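Local coordinates for intimin adherence protein (Escherichia coli O157:H7, PDB 3NCX), which probably binds the bacterial receptor Tir, displayed on host cells, through its C-terminal lectin-like domain and so promotes adhesion to the gut epithelium, at residues Ser119-Thr122 against Val123-Ile127; Lys151-Ser154 against Ser155-Arg158; Thr60-Ala63 against Ser64-Thr68; Thr164-Leu167 against Ile168-Tyr171. The protein carries 1 engineered substitution. One frame throughout, in Å; residues are numbered along the deposited sequence.

Contact 1 (Ser119-Thr122 against Val123-Ile127)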
ATOM      1  N   SER A 119       6.271  14.431  -6.484  1.00 20.80           N
ATOM      2  CA  SER A 119       6.421  15.530  -7.431  1.00 24.57           C
ATOM      3  C   SER A 119       5.210  16.461  -7.435  1.00 22.59           C
ATOM      4  O   SER A 119       5.350  17.667  -7.631  1.00 21.57           O
ATOM      5  CB  SER A 119       6.674  14.990  -8.840  1.00 28.63           C
ATOM      6  OG  SER A 119       5.576  14.221  -9.298  1.00 40.94           O
ATOM      7  N   THR A 120       4.026  15.893  -7.226  1.00 23.51           N
ATOM      8  CA  THR A 120       2.792  16.671  -7.192  1.00 19.44           C
ATOM      9  C   THR A 120       1.804  16.100  -6.183  1.00 14.75           C
ATOM     10  O   THR A 120       2.049  15.056  -5.581  1.00 17.37           O
ATOM     11  CB  THR A 120       2.108  16.730  -8.574  1.00 20.24           C
ATOM     12  OG1 THR A 120       1.942  15.402  -9.087  1.00 25.77           O
ATOM     13  CG2 THR A 120       2.938  17.544  -9.552  1.00 26.43           C
ATOM     14  N   GLN A 121       0.687  16.795  -6.002  1.00 14.22           N
ATOM     15  CA  GLN A 121      -0.355  16.344  -5.089  1.00 16.47           C
ATOM     16  C   GLN A 121      -1.025  15.078  -5.613  1.00 22.01           C
ATOM     17  O   GLN A 121      -1.516  14.255  -4.841  1.00 18.83           O
ATOM     18  CB  GLN A 121      -1.398  17.443  -4.886  1.00 14.08           C
ATOM     19  CG  GLN A 121      -2.615  16.996  -4.098  1.00 20.70           C
ATOM     20  CD  GLN A 121      -3.608  18.116  -3.873  1.00 20.71           C
ATOM     21  OE1 GLN A 121      -3.243  19.207  -3.433  1.00 22.48           O
ATOM     22  NE2 GLN A 121      -4.872  17.855  -4.180  1.00 16.80           N
ATOM     23  N   THR A 122      -1.038  14.931  -6.934  1.00 21.29           N
ATOM     24  CA  THR A 122      -1.649  13.775  -7.573  1.00 20.69           C
ATOM     25  C   THR A 122      -0.905  12.490  -7.215  1.00 26.57           C
ATOM     26  O   THR A 122      -1.519  11.436  -7.038  1.00 24.34           O
ATOM     27  CB  THR A 122      -1.701  13.942  -9.102  1.00 21.01           C
ATOM     28  OG1 THR A 122      -2.523  15.068  -9.432  1.00 28.65           O
ATOM     29  CG2 THR A 122      -2.277  12.701  -9.756  1.00 32.30           C
ATOM     30  N   VAL A 123       0.415  12.579  -7.107  1.00 18.30           N
ATOM     31  CA  VAL A 123       1.214  11.423  -6.724  1.00 16.32           C
ATOM     32  C   VAL A 123       0.673  10.822  -5.432  1.00 17.40           C
ATOM     33  O   VAL A 123       0.652   9.603  -5.261  1.00 19.70           O
ATOM     34  CB  VAL A 123       2.695  11.793  -6.536  1.00 17.72           C
ATOM     35  CG1 VAL A 123       3.502  10.564  -6.151  1.00 18.07           C
ATOM     36  CG2 VAL A 123       3.248  12.418  -7.806  1.00 22.00           C
ATOM     37  N   LEU A 124       0.217  11.688  -4.532  1.00 19.57           N
ATOM     38  CA  LEU A 124      -0.292  11.256  -3.235  1.00 20.21           C
ATOM     39  C   LEU A 124      -1.795  10.986  -3.253  1.00 17.07           C
ATOM     40  O   LEU A 124      -2.262  10.002  -2.680  1.00 17.41           O
ATOM     41  CB  LEU A 124       0.038  12.296  -2.162  1.00 23.74           C
ATOM     42  CG  LEU A 124       1.521  12.503  -1.847  1.00 19.95           C
ATOM     43  CD1 LEU A 124       1.718  13.721  -0.957  1.00 21.51           C
ATOM     44  CD2 LEU A 124       2.106  11.260  -1.196  1.00 18.85           C
ATOM     45  N   SER A 125      -2.550  11.864  -3.905  1.00 19.18           N
ATOM     46  CA  SER A 125      -4.001  11.722  -3.964  1.00 16.53           C
ATOM     47  C   SER A 125      -4.406  10.488  -4.762  1.00 19.61           C
ATOM     48  O   SER A 125      -5.436   9.874  -4.489  1.00 18.70           O
ATOM     49  CB  SER A 125      -4.647  12.975  -4.560  1.00 15.67           C
ATOM     50  OG  SER A 125      -4.205  13.196  -5.888  1.00 19.52           O
ATOM     51  N   ASP A 126      -3.590  10.130  -5.750  1.00 19.43           N
ATOM     52  CA  ASP A 126      -3.839   8.938  -6.552  1.00 17.28           C
ATOM     53  C   ASP A 126      -3.766   7.685  -5.694  1.00 20.24           C
ATOM     54  O   ASP A 126      -4.463   6.702  -5.948  1.00 21.52           O
ATOM     55  CB  ASP A 126      -2.841   8.840  -7.707  1.00 16.64           C
ATOM     56  CG  ASP A 126      -3.294   9.604  -8.933  1.00 16.42           C
ATOM     57  OD1 ASP A 126      -4.209  10.443  -8.807  1.00 17.17           O
ATOM     58  OD2 ASP A 126      -2.735   9.365 -10.022  1.00 19.31           O
ATOM     59  N   ILE A 127      -2.918   7.725  -4.674  1.00 15.17           N
ATOM     60  CA  ILE A 127      -2.782   6.596  -3.767  1.00 20.26           C
ATOM     61  C   ILE A 127      -4.008   6.458  -2.871  1.00 18.82           C
ATOM     62  O   ILE A 127      -4.428   5.347  -2.542  1.00 12.75           O
ATOM     63  CB  ILE A 127      -1.498   6.699  -2.932  1.00 17.64           C
ATOM     64  CG1 ILE A 127      -0.302   6.289  -3.791  1.00 23.62           C
ATOM     65  CG2 ILE A 127      -1.586   5.822  -1.695  1.00 16.81           C
ATOM     66  CD1 ILE A 127       0.993   6.200  -3.038  1.00 31.58           C
TER
HETATM   67  O   HOH W   1      -4.946  16.052  -6.302  1.00 19.77           O

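Contact 2 (Lys151-Ser154 against Ser155-Arg158)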
ATOM      1  N   LYS A 151       6.858  18.177  -3.155  1.00 22.46           N
ATOM      2  CA  LYS A 151       8.055  18.841  -3.662  1.00 22.26           C
ATOM      3  C   LYS A 151       7.735  20.280  -4.055  1.00 25.13           C
ATOM      4  O   LYS A 151       6.900  20.524  -4.927  1.00 30.49           O
ATOM      5  CB  LYS A 151       8.646  18.083  -4.848  1.00 23.02           C
ATOM      6  CG  LYS A 151       9.915  18.712  -5.401  1.00 25.97           C
ATOM      7  CD  LYS A 151      10.569  17.827  -6.448  1.00 26.89           C
ATOM      8  CE  LYS A 151      11.806  18.490  -7.029  1.00 26.74           C
ATOM      9  NZ  LYS A 151      12.794  18.843  -5.972  1.00 33.21           N
ATOM     10  N   GLN A 152       8.402  21.227  -3.405  1.00 25.17           N
ATOM     11  CA  GLN A 152       8.113  22.644  -3.594  1.00 27.90           C
ATOM     12  C   GLN A 152       8.487  23.142  -4.987  1.00 26.39           C
ATOM     13  O   GLN A 152       9.544  22.801  -5.519  1.00 21.80           O
ATOM     14  CB  GLN A 152       8.812  23.489  -2.523  1.00 25.05           C
ATOM     15  CG  GLN A 152      10.332  23.410  -2.548  1.00 24.73           C
ATOM     16  CD  GLN A 152      10.980  24.271  -1.478  1.00 23.91           C
ATOM     17  OE1 GLN A 152      12.201  24.420  -1.441  1.00 22.94           O
ATOM     18  NE2 GLN A 152      10.163  24.841  -0.600  1.00 20.90           N
ATOM     19  N   THR A 153       7.609  23.953  -5.569  1.00 30.80           N
ATOM     20  CA  THR A 153       7.856  24.540  -6.879  1.00 32.08           C
ATOM     21  C   THR A 153       9.001  25.546  -6.809  1.00 31.56           C
ATOM     22  O   THR A 153       9.551  25.804  -5.738  1.00 30.70           O
ATOM     23  CB  THR A 153       6.606  25.256  -7.427  1.00 30.71           C
ATOM     24  OG1 THR A 153       6.399  26.480  -6.709  1.00 32.07           O
ATOM     25  CG2 THR A 153       5.378  24.370  -7.287  1.00 25.26           C
ATOM     26  N   SER A 154       9.353  26.111  -7.958  1.00 34.73           N
ATOM     27  CA  SER A 154      10.418  27.102  -8.029  1.00 30.31           C
ATOM     28  C   SER A 154      10.063  28.354  -7.231  1.00 29.89           C
ATOM     29  O   SER A 154      10.893  28.882  -6.489  1.00 24.48           O
ATOM     30  CB  SER A 154      10.706  27.464  -9.487  1.00 32.07           C
ATOM     31  OG  SER A 154       9.506  27.760 -10.180  1.00 37.66           O
ATOM     32  N   SER A 155       8.828  28.820  -7.384  1.00 29.28           N
ATOM     33  CA  SER A 155       8.366  29.999  -6.661  1.00 29.75           C
ATOM     34  C   SER A 155       8.252  29.701  -5.171  1.00 30.39           C
ATOM     35  O   SER A 155       8.554  30.554  -4.333  1.00 27.15           O
ATOM     36  CB  SER A 155       7.018  30.476  -7.206  1.00 29.33           C
ATOM     37  OG  SER A 155       5.990  29.548  -6.906  1.00 37.33           O
ATOM     38  N   GLU A 156       7.813  28.488  -4.849  1.00 27.28           N
ATOM     39  CA  GLU A 156       7.680  28.065  -3.459  1.00 26.03           C
ATOM     40  C   GLU A 156       9.030  28.048  -2.753  1.00 21.63           C
ATOM     41  O   GLU A 156       9.130  28.404  -1.578  1.00 23.95           O
ATOM     42  CB  GLU A 156       7.024  26.686  -3.373  1.00 26.33           C
ATOM     43  CG  GLU A 156       5.524  26.692  -3.605  1.00 18.52           C
ATOM     44  CD  GLU A 156       4.900  25.324  -3.403  1.00 22.58           C
ATOM     45  OE1 GLU A 156       5.519  24.322  -3.815  1.00 23.75           O
ATOM     46  OE2 GLU A 156       3.796  25.249  -2.825  1.00 22.73           O
ATOM     47  N   GLN A 157      10.068  27.633  -3.472  1.00 21.54           N
ATOM     48  CA  GLN A 157      11.408  27.572  -2.902  1.00 28.12           C
ATOM     49  C   GLN A 157      11.929  28.967  -2.572  1.00 22.30           C
ATOM     50  O   GLN A 157      12.757  29.134  -1.677  1.00 22.66           O
ATOM     51  CB  GLN A 157      12.371  26.868  -3.858  1.00 26.31           C
ATOM     52  CG  GLN A 157      13.714  26.523  -3.234  1.00 29.09           C
ATOM     53  CD  GLN A 157      14.887  26.981  -4.078  1.00 43.23           C
ATOM     54  OE1 GLN A 157      14.917  28.114  -4.557  1.00 44.07           O
ATOM     55  NE2 GLN A 157      15.861  26.097  -4.266  1.00 53.41           N
ATOM     56  N   ARG A 158      11.439  29.965  -3.300  1.00 24.15           N
ATOM     57  CA  ARG A 158      11.868  31.345  -3.100  1.00 25.02           C
ATOM     58  C   ARG A 158      11.274  31.948  -1.831  1.00 22.17           C
ATOM     59  O   ARG A 158      11.920  32.749  -1.156  1.00 22.13           O
ATOM     60  CB  ARG A 158      11.492  32.210  -4.306  1.00 25.42           C
ATOM     61  CG  ARG A 158      12.223  31.847  -5.585  1.00 33.18           C
ATOM     62  CD  ARG A 158      11.879  32.807  -6.716  1.00 27.50           C
ATOM     63  NE  ARG A 158      12.537  32.421  -7.962  1.00 50.62           N
ATOM     64  CZ  ARG A 158      11.971  31.677  -8.908  1.00 46.80           C
ATOM     65  NH1 ARG A 158      10.727  31.242  -8.759  1.00 37.46           N
ATOM     66  NH2 ARG A 158      12.649  31.372 -10.008  1.00 47.13           N
TER
HETATM   67  O   HOH W   2       4.668  22.003  -2.944  1.00 15.83           O
HETATM   68  O   HOH W   3      10.396  30.400 -11.804  1.00 28.51           O

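Contact 3 (Thr60-Ala63 against Ser64-Thr68)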
ATOM      1  N   THR A  60       4.027  -9.829   2.481  1.00 27.24           N
ATOM      2  CA  THR A  60       3.728 -10.855   3.474  1.00 26.12           C
ATOM      3  C   THR A  60       2.242 -11.216   3.429  1.00 29.29           C
ATOM      4  O   THR A  60       1.410 -10.388   3.060  1.00 30.67           O
ATOM      5  CB  THR A  60       4.119 -10.380   4.892  1.00 26.63           C
ATOM      6  OG1 THR A  60       5.311 -11.055   5.311  1.00 32.25           O
ATOM      7  CG2 THR A  60       3.005 -10.660   5.892  1.00 27.30           C
ATOM      8  N   VAL A  61       1.911 -12.452   3.792  1.00 23.54           N
ATOM      9  CA  VAL A  61       0.522 -12.900   3.772  1.00 26.15           C
ATOM     10  C   VAL A  61       0.191 -13.767   4.988  1.00 26.19           C
ATOM     11  O   VAL A  61       0.982 -14.622   5.386  1.00 23.36           O
ATOM     12  CB  VAL A  61       0.192 -13.670   2.470  1.00 24.31           C
ATOM     13  CG1 VAL A  61       1.127 -14.860   2.299  1.00 28.04           C
ATOM     14  CG2 VAL A  61      -1.264 -14.118   2.467  1.00 24.85           C
ATOM     15  N   ASP A  62      -0.980 -13.540   5.578  1.00 23.25           N
ATOM     16  CA  ASP A  62      -1.386 -14.283   6.767  1.00 27.76           C
ATOM     17  C   ASP A  62      -2.259 -15.488   6.426  1.00 29.47           C
ATOM     18  O   ASP A  62      -2.331 -15.908   5.270  1.00 31.62           O
ATOM     19  CB  ASP A  62      -2.100 -13.368   7.769  1.00 22.23           C
ATOM     20  CG  ASP A  62      -3.411 -12.818   7.236  1.00 24.16           C
ATOM     21  OD1 ASP A  62      -3.856 -11.760   7.729  1.00 26.10           O
ATOM     22  OD2 ASP A  62      -4.000 -13.438   6.327  1.00 26.38           O
ATOM     23  N   ALA A  63      -2.926 -16.033   7.437  1.00 23.72           N
ATOM     24  CA  ALA A  63      -3.720 -17.247   7.272  1.00 26.92           C
ATOM     25  C   ALA A  63      -5.101 -16.982   6.673  1.00 32.92           C
ATOM     26  O   ALA A  63      -5.786 -17.913   6.245  1.00 32.73           O
ATOM     27  CB  ALA A  63      -3.851 -17.975   8.603  1.00 37.08           C
ATOM     28  N   SER A  64      -5.507 -15.718   6.644  1.00 33.49           N
ATOM     29  CA  SER A  64      -6.823 -15.353   6.129  1.00 28.90           C
ATOM     30  C   SER A  64      -6.764 -14.944   4.660  1.00 34.02           C
ATOM     31  O   SER A  64      -7.798 -14.764   4.014  1.00 28.50           O
ATOM     32  CB  SER A  64      -7.427 -14.222   6.962  1.00 29.14           C
ATOM     33  OG  SER A  64      -6.628 -13.054   6.889  1.00 37.64           O
ATOM     34  N   GLY A  65      -5.551 -14.801   4.137  1.00 28.76           N
ATOM     35  CA  GLY A  65      -5.367 -14.382   2.761  1.00 26.88           C
ATOM     36  C   GLY A  65      -5.072 -12.899   2.651  1.00 28.76           C
ATOM     37  O   GLY A  65      -4.843 -12.383   1.556  1.00 19.96           O
ATOM     38  N   LYS A  66      -5.081 -12.207   3.788  1.00 26.48           N
ATOM     39  CA  LYS A  66      -4.735 -10.791   3.814  1.00 19.33           C
ATOM     40  C   LYS A  66      -3.252 -10.619   3.527  1.00 19.52           C
ATOM     41  O   LYS A  66      -2.406 -11.181   4.221  1.00 17.64           O
ATOM     42  CB  LYS A  66      -5.077 -10.165   5.166  1.00 26.19           C
ATOM     43  CG  LYS A  66      -4.838  -8.660   5.220  1.00 26.38           C
ATOM     44  CD  LYS A  66      -4.756  -8.152   6.652  1.00 20.06           C
ATOM     45  CE  LYS A  66      -6.061  -8.370   7.400  1.00 30.16           C
ATOM     46  NZ  LYS A  66      -5.976  -7.887   8.806  1.00 28.57           N
ATOM     47  N   VAL A  67      -2.945  -9.843   2.494  1.00 25.52           N
ATOM     48  CA  VAL A  67      -1.566  -9.610   2.089  1.00 18.80           C
ATOM     49  C   VAL A  67      -1.123  -8.196   2.441  1.00 20.65           C
ATOM     50  O   VAL A  67      -1.835  -7.228   2.173  1.00 19.00           O
ATOM     51  CB  VAL A  67      -1.381  -9.830   0.574  1.00 14.72           C
ATOM     52  CG1 VAL A  67       0.045  -9.503   0.158  1.00 17.87           C
ATOM     53  CG2 VAL A  67      -1.737 -11.258   0.200  1.00 16.14           C
ATOM     54  N   THR A  68       0.056  -8.085   3.042  1.00 21.89           N
ATOM     55  CA  THR A  68       0.626  -6.788   3.378  1.00 21.81           C
ATOM     56  C   THR A  68       1.857  -6.496   2.525  1.00 19.80           C
ATOM     57  O   THR A  68       2.809  -7.276   2.503  1.00 21.04           O
ATOM     58  CB  THR A  68       1.000  -6.707   4.871  1.00 19.05           C
ATOM     59  OG1 THR A  68      -0.183  -6.837   5.669  1.00 16.91           O
ATOM     60  CG2 THR A  68       1.668  -5.377   5.182  1.00 19.55           C
TER

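Contact 4 (Thr164-Leu167 against Ile168-Tyr171). Engineered in segment 168-171: Tyr171 (natural residue Asn).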
ATOM      1  N   THR A 164       1.093  20.854   0.998  1.00 17.76           N
ATOM      2  CA  THR A 164       1.038  19.526   1.599  1.00 14.32           C
ATOM      3  C   THR A 164      -0.267  18.810   1.274  1.00 13.05           C
ATOM      4  O   THR A 164      -1.248  19.432   0.870  1.00 14.23           O
ATOM      5  CB  THR A 164       1.185  19.588   3.133  1.00 17.09           C
ATOM      6  OG1 THR A 164       0.122  20.373   3.688  1.00 12.66           O
ATOM      7  CG2 THR A 164       2.522  20.198   3.523  1.00 21.02           C
ATOM      8  N   TYR A 165      -0.269  17.495   1.458  1.00 13.03           N
ATOM      9  CA  TYR A 165      -1.461  16.683   1.250  1.00 16.18           C
ATOM     10  C   TYR A 165      -1.552  15.606   2.326  1.00 18.86           C
ATOM     11  O   TYR A 165      -0.560  14.951   2.647  1.00 19.60           O
ATOM     12  CB  TYR A 165      -1.443  16.043  -0.141  1.00 12.65           C
ATOM     13  CG  TYR A 165      -2.633  15.150  -0.415  1.00 17.26           C
ATOM     14  CD1 TYR A 165      -3.865  15.691  -0.756  1.00 19.82           C
ATOM     15  CD2 TYR A 165      -2.524  13.767  -0.337  1.00 16.95           C
ATOM     16  CE1 TYR A 165      -4.958  14.882  -1.008  1.00 18.48           C
ATOM     17  CE2 TYR A 165      -3.611  12.949  -0.589  1.00 17.01           C
ATOM     18  CZ  TYR A 165      -4.826  13.513  -0.924  1.00 21.20           C
ATOM     19  OH  TYR A 165      -5.915  12.708  -1.176  1.00 17.82           O
ATOM     20  N   ASN A 166      -2.744  15.426   2.885  1.00 17.38           N
ATOM     21  CA  ASN A 166      -2.944  14.463   3.961  1.00 16.26           C
ATOM     22  C   ASN A 166      -3.446  13.115   3.444  1.00 16.56           C
ATOM     23  O   ASN A 166      -4.494  13.038   2.802  1.00 19.45           O
ATOM     24  CB  ASN A 166      -3.908  15.033   5.001  1.00 17.53           C
ATOM     25  CG  ASN A 166      -3.897  14.254   6.300  1.00 16.03           C
ATOM     26  OD1 ASN A 166      -3.865  13.023   6.305  1.00 15.47           O
ATOM     27  ND2 ASN A 166      -3.919  14.973   7.415  1.00 15.00           N
ATOM     28  N   LEU A 167      -2.694  12.056   3.733  1.00 14.92           N
ATOM     29  CA  LEU A 167      -2.995  10.724   3.212  1.00 12.34           C
ATOM     30  C   LEU A 167      -4.200  10.065   3.881  1.00 13.78           C
ATOM     31  O   LEU A 167      -4.601   8.963   3.504  1.00 10.83           O
ATOM     32  CB  LEU A 167      -1.768   9.820   3.327  1.00 11.16           C
ATOM     33  CG  LEU A 167      -0.579  10.220   2.452  1.00 11.87           C
ATOM     34  CD1 LEU A 167       0.643   9.376   2.777  1.00 12.21           C
ATOM     35  CD2 LEU A 167      -0.943  10.100   0.980  1.00 16.55           C
ATOM     36  N   ILE A 168      -4.773  10.737   4.873  1.00 13.88           N
ATOM     37  CA  ILE A 168      -5.974  10.240   5.534  1.00 14.44           C
ATOM     38  C   ILE A 168      -7.170  11.140   5.261  1.00 14.79           C
ATOM     39  O   ILE A 168      -8.271  10.660   4.994  1.00 19.46           O
ATOM     40  CB  ILE A 168      -5.788  10.135   7.056  1.00 15.67           C
ATOM     41  CG1 ILE A 168      -4.779   9.040   7.402  1.00 16.03           C
ATOM     42  CG2 ILE A 168      -7.119   9.851   7.735  1.00 13.15           C
ATOM     43  CD1 ILE A 168      -4.526   8.905   8.888  1.00 13.74           C
ATOM     44  N   THR A 169      -6.946  12.449   5.322  1.00 16.98           N
ATOM     45  CA  THR A 169      -8.034  13.417   5.243  1.00 20.15           C
ATOM     46  C   THR A 169      -8.202  14.040   3.856  1.00 14.83           C
ATOM     47  O   THR A 169      -9.167  14.763   3.613  1.00 15.08           O
ATOM     48  CB  THR A 169      -7.846  14.546   6.274  1.00 16.66           C
ATOM     49  OG1 THR A 169      -6.699  15.328   5.923  1.00 14.46           O
ATOM     50  CG2 THR A 169      -7.654  13.969   7.669  1.00 14.79           C
ATOM     51  N   GLN A 170      -7.265  13.757   2.954  1.00 18.15           N
ATOM     52  CA  GLN A 170      -7.285  14.326   1.604  1.00 22.76           C
ATOM     53  C   GLN A 170      -7.098  15.840   1.636  1.00 17.23           C
ATOM     54  O   GLN A 170      -7.204  16.507   0.608  1.00 18.77           O
ATOM     55  CB  GLN A 170      -8.595  13.997   0.883  1.00 16.50           C
ATOM     56  CG  GLN A 170      -8.973  12.527   0.864  1.00 18.71           C
ATOM     57  CD  GLN A 170     -10.316  12.290   0.196  1.00 16.69           C
ATOM     58  OE1 GLN A 170     -10.481  12.547  -0.995  1.00 17.42           O
ATOM     59  NE2 GLN A 170     -11.283  11.805   0.966  1.00 12.93           N
ATOM     60  N   TYR A 171      -6.821  16.375   2.820  1.00 18.64           N
ATOM     61  CA  TYR A 171      -6.724  17.819   3.013  1.00 20.40           C
ATOM     62  C   TYR A 171      -5.487  18.418   2.346  1.00 19.56           C
ATOM     63  O   TYR A 171      -4.358  18.120   2.736  1.00 17.64           O
ATOM     64  CB  TYR A 171      -6.742  18.153   4.508  1.00 15.17           C
ATOM     65  CG  TYR A 171      -6.736  19.634   4.818  1.00 21.46           C
ATOM     66  CD1 TYR A 171      -7.784  20.452   4.417  1.00 23.39           C
ATOM     67  CD2 TYR A 171      -5.688  20.210   5.527  1.00 20.40           C
ATOM     68  CE1 TYR A 171      -7.783  21.806   4.703  1.00 22.76           C
ATOM     69  CE2 TYR A 171      -5.681  21.561   5.818  1.00 22.96           C
ATOM     70  CZ  TYR A 171      -6.731  22.354   5.404  1.00 24.17           C
ATOM     71  OH  TYR A 171      -6.727  23.699   5.692  1.00 26.65           O
TER
HETATM   72  O   HOH W   4      -2.212  18.999   3.978  1.00 16.26           O
HETATM   73  O   HOH W   5      -8.365  13.120  -2.466  1.00 24.18           O

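Contact 1 (Ser119-Thr122 against Val123-Ile127)
Val123 turns its CG1 branch anti to the backbone N (chi1 -179°), which leaves CG2 beside that N and pointing back down the chain. There Val123 CG2 meets two hydroxyls: Ser119 OG at 3.3 Å and Thr120 OG1 at 3.5 Å. The Thr120 and Val123 side chains cross at about a right angle. Just before Val123, Thr122 turns its CG2 toward Asp126, one helical turn on. This methyl approaches the carboxylate of Asp126, and the nearest atom there is Asp126 OD1, 3.1 Å from Thr122 CG2. Thr122 and Asp126 are also joined through the backbone, where Asp126 N donates to Thr122 O over 2.8 Å.

Ser119 and Thr120 lead into helix 121-131 of the lectin-like domain, whose first turns the following residues form. Ser125 N donates to Gln121 O at 2.8 Å and nearly straight (165°), and the donor lies in the carbonyl plane. Just before it, Val123 N makes a weak bond to Thr120 O, and Leu124 N makes another weak one to Gln121 O.

Ser125 OG stands between its backbone N and carbonyl carbon (chi1 61°). From there Ser125 OG accepts from a water 3.0 Å away. The same water accepts from Gln121 NE2 at 2.8 Å, so it ties the amide to the next turn of the helix. Leu124 takes the inner side of the helix. It is buried against Ile98 of strand 97-103 and Val186 of strand 184-188. The Thr122 and Asp126 side chains leave from a more exposed side of the helix.

Contact 2 (Lys151-Ser154 against Ser155-Arg158)
This is a capping box at the start of helix 154-159, on the surface of the lectin-like domain. Thr153 is the N-cap residue and Glu156 is its partner. Two bonds run in opposite directions between them. Glu156 N donates to Thr153 OG1 at 3.1 Å. In return Thr153 N donates to Glu156 OE1 at 2.8 Å, almost straight (162°), on the anti lone pair of OE1. Thr153 holds OG1 between its backbone N and carbonyl carbon (chi1 73°), which turns the hydroxyl to the helix end. Glu156 is extended beyond CG, and its chain passes close to OG1 on the way back to Thr153 N. The cap thus satisfies a backbone N-H of the first turn that has no earlier helical carbonyl. A regular backbone bond follows, from Gln157 N to Thr153 O at 3.0 Å.

Gln152 lies across Gln157, and its OE1 comes 3.2 Å from Gln157 CG. Their amide planes are 75° apart, so the two amides do not stack. On the outer side, a water that accepts from Arg158 NH2 at 3.0 Å also bonds Ser154 OG.

Gln152 and Glu156 face strand 161-166, where both touch Ser162. Weak bonds join Glu156 OE2 to Ser163 N and Gln152 NE2 to Val161 O. Gln152 N bonds the hydroxyl of Tyr106, on helix 106-112.

Contact 3 (Thr60-Ala63 against Ser64-Thr68)
Val61 and Val67 form the close-packed side of this beta hairpin, which joins strands 59-61 and 66-69 of the Ig-like domain. They are a non-hydrogen-bonded antiparallel pair, and their CG2 methyls meet at 3.7 Å. Val61 has CG2 anti to its backbone N, which carries it across to Val67, and Val67 reaches on to Phe38 and Leu40 of strand 37-43. Next to them, Thr60 and Thr68 are a hydrogen-bonded pair: Thr60 N to Thr68 O is 2.8 Å, and Thr68 N to Thr60 O is 2.7 Å. Thr68 OG1 turns to Gln37 NE2.

Ala63 and Ser64 at the turn are the exposed side. The end of the Lys66 side chain leads away from the turn, and the side chain touches Gln37 and Lys39. Lys66 NZ stays 4.5 Å from Asp62 OD1, too far for a salt bridge. Asp62 OD2 organises this end. Asp62 OD2 accepts from Ser64 N at 2.8 Å, as in an Asx turn, and from Ser64 OG at 2.7 Å. Both come from the same face of the carboxylate. Gly65 N and Lys66 N add weak bonds to OD2.

One oxygen thus gathers several donors of the turn, and the nearby lysine would probably help to keep the aspartate ionised.

Contact 4 (Thr164-Leu167 against Ile168-Tyr171)
The Tyr165 ring and the Gln170 side chain lie side by side and point the same way, with ring and amide planes 71° apart. At the edge of the ring, in its plane, sits a water bonded to Tyr165 OH at 2.8 Å. That water donates to Gln170 OE1 at 2.6 Å and so bridges the two ends. Tyr165 OH also packs against Gln170 CB at 3.6 Å. The carbonyl Gln170 O approaches Tyr165 CE1 obliquely, 3.2 Å away.

The second flat group is the amide of Asn166, which shapes the turn. Its CG is anti to the backbone N (chi1 -166°), and this carries OD1 to the backbone N-H groups of the next residues. Asn166 OD1 accepts from Ile168 N at 2.8 Å and more weakly from Thr169 N at 3.3 Å. Thr169 OG1 lies against Asn166 CB and CG. It accepts from Tyr171 N, which makes an ST turn. Gln170 N closes back on Asn166 O at 2.9 Å, and Gln170 itself has a left-handed backbone (phi 65°). Asn166 N then donates to Tyr171 O at 3.1 Å from above the carbonyl plane. A water links that same oxygen to Thr164 OG1. Tyr171 is an engineered residue, and its ring leads away from the turn.

The turn connects strands 161-166 and 172-177, neighbours in a three-stranded antiparallel sheet. Asn166 is also held by Ser145 OG, bonded to ND2, and by Ile146 N, bonded to OD1. Thr164 pairs through its backbone with Leu173, Tyr165 pairs with Ala148 of strand 147-149, and the Tyr165 ring reaches Tyr128 on helix 121-131.

Contact 3 comes first along the chain and lies alone in the Ig-like domain, with its centre about 27 Å from the centres of contacts 1 and 4 and about 41 Å from that of contact 2. The other three follow in the order 1, 2, 4 within the lectin-like domain. Contacts 1 and 4 are closest, with centres about 10 Å apart: helix 121-131 packs on strand 161-166, and Leu124 CB touches Tyr165 CD2 at 3.5 Å. Contact 2 caps the helix just before that strand and meets contact 1 at Lys151. The arrangement suits an elongated adhesin with a compact lectin-like tip, probably the Tir-binding end.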